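Local coordinates for flagellar motor switch protein FliG (Thermotoga maritima, PDB 5TDY) that probably forms part of the switch complex at the base of the flagellar basal body, which helps determine the direction of flagellar rotation, at residues Lys11-Leu15 and Val57-Phe61. Numbering follows the deposited sequence.
Sequences KAAVL and VLEEF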
# COMPACT_ATOMS: atom_id res chain seq x y z
N LYS B 11 7.77 -1.79 -7.15
CA LYS B 11 6.75 -1.37 -6.19
C LYS B 11 5.55 -0.76 -6.90
O LYS B 11 4.40 -1.12 -6.62
CB LYS B 11 7.33 -0.37 -5.19
CG LYS B 11 8.31 -1.00 -4.20
CD LYS B 11 8.48 -0.12 -2.99
CE LYS B 11 9.80 0.60 -3.01
NZ LYS B 11 10.19 0.94 -1.62
N ALA B 12 5.79 0.15 -7.84
CA ALA B 12 4.67 0.74 -8.57
C ALA B 12 3.90 -0.32 -9.35
O ALA B 12 2.67 -0.26 -9.44
CB ALA B 12 5.17 1.85 -9.51
N ALA B 13 4.60 -1.29 -9.93
CA ALA B 13 3.91 -2.33 -10.69
C ALA B 13 3.07 -3.22 -9.78
O ALA B 13 1.95 -3.59 -10.14
CB ALA B 13 4.92 -3.16 -11.48
N VAL B 14 3.60 -3.56 -8.60
CA VAL B 14 2.85 -4.38 -7.66
C VAL B 14 1.58 -3.65 -7.22
O VAL B 14 0.50 -4.25 -7.12
CB VAL B 14 3.74 -4.79 -6.46
CG1 VAL B 14 2.89 -5.41 -5.33
CG2 VAL B 14 4.84 -5.77 -6.92
N LEU B 15 1.68 -2.34 -6.98
CA LEU B 15 0.51 -1.60 -6.54
C LEU B 15 -0.57 -1.60 -7.61
O LEU B 15 -1.75 -1.84 -7.31
CB LEU B 15 0.89 -0.16 -6.16
CG LEU B 15 -0.19 0.74 -5.53
CD1 LEU B 15 -0.53 0.23 -4.14
CD2 LEU B 15 0.29 2.17 -5.46
N VAL B 57 4.48 -3.72 -0.12
CA VAL B 57 4.15 -2.58 -0.98
C VAL B 57 2.92 -1.86 -0.44
O VAL B 57 2.90 -0.62 -0.34
CB VAL B 57 3.96 -3.04 -2.43
CG1 VAL B 57 3.38 -1.90 -3.28
CG2 VAL B 57 5.27 -3.53 -3.01
N LEU B 58 1.91 -2.62 -0.04
CA LEU B 58 0.68 -1.99 0.44
C LEU B 58 0.92 -1.20 1.72
O LEU B 58 0.39 -0.10 1.89
CB LEU B 58 -0.40 -3.06 0.65
CG LEU B 58 -0.95 -3.62 -0.67
CD1 LEU B 58 -2.00 -4.70 -0.40
CD2 LEU B 58 -1.53 -2.52 -1.54
N GLU B 59 1.76 -1.73 2.63
CA GLU B 59 2.04 -1.03 3.88
C GLU B 59 2.76 0.29 3.65
O GLU B 59 2.41 1.32 4.24
CB GLU B 59 2.87 -1.92 4.81
CG GLU B 59 2.00 -2.90 5.55
CD GLU B 59 2.74 -4.12 5.98
OE1 GLU B 59 2.08 -5.06 6.47
OE2 GLU B 59 3.98 -4.14 5.84
N GLU B 60 3.79 0.28 2.79
CA GLU B 60 4.49 1.52 2.47
C GLU B 60 3.58 2.50 1.74
O GLU B 60 3.58 3.70 2.05
CB GLU B 60 5.74 1.21 1.62
CG GLU B 60 6.59 2.47 1.39
CD GLU B 60 7.81 2.26 0.48
OE1 GLU B 60 8.24 1.11 0.25
OE2 GLU B 60 8.36 3.27 -0.00
N PHE B 61 2.77 2.01 0.80
CA PHE B 61 1.85 2.89 0.09
C PHE B 61 0.93 3.64 1.06
O PHE B 61 0.71 4.84 0.90
CB PHE B 61 0.97 2.11 -0.89
CG PHE B 61 -0.19 2.94 -1.37
CD1 PHE B 61 0.00 3.93 -2.32
CD2 PHE B 61 -1.44 2.79 -0.80
CE1 PHE B 61 -1.07 4.74 -2.74
CE2 PHE B 61 -2.51 3.60 -1.21
CZ PHE B 61 -2.32 4.56 -2.18
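K11 reaches from helix 8-19 across to helix 51-66, its chain first passing V57 and then running on to the carboxylate of E60. CB leaves the backbone toward the other helix; CG, anti to the carbonyl carbon (chi1 -71°), lies 4.1 Å from CG2 of V57, methylene against methyl. CD comes within 3.5 Å of E60 OE1, CE also lies beside that oxygen, and the chain bends at chi3 (-105°) to bring NZ to it. There NZ donates a hydrogen bond of 2.7 Å to E60 OE1, on the syn lone pair, forming a salt bridge. Lysine suits this partly exposed edge because its first methylenes can lie against a valine methyl while its amine meets a carboxylate. Cutting this side chain back to an alanine would remove the amine, probably leaving E60 OE1 without its charged mate, and V57 CG2 would probably lose the methylene beside it.

Deeper in, V57 is the wedge. Its CG1 packs against the backbone O of K11 at 3.6 Å, an oxygen already bonded to the N of L15, while V57 CG2 touches V14 CG1 at 3.8 Å; V57 is compact and branched, so one methyl can reach that backbone oxygen while the other meets V14. L15 is longer and forks: CD2 meets F61 CD1 at 3.6 Å, CD1 lies over a face of the same ring, and CD1 also touches L58 CD2 at 3.9 Å. The fork lets L15 hold the ring with both methyls, and CD1 alone also meets L58.

The two helix segments run nearly perpendicular, 98° between their directions with axes 10.1 Å apart, and pack inside the all-helical N-terminal domain of FliG. Behind helix 8-19, A12 and A13 rest on L39 and I43 of helix 33-44, whereas a chain of another protein packs on K11, V57, L58 and F61, and one of its aromatic side chains hydrogen-bonds E60 OE2.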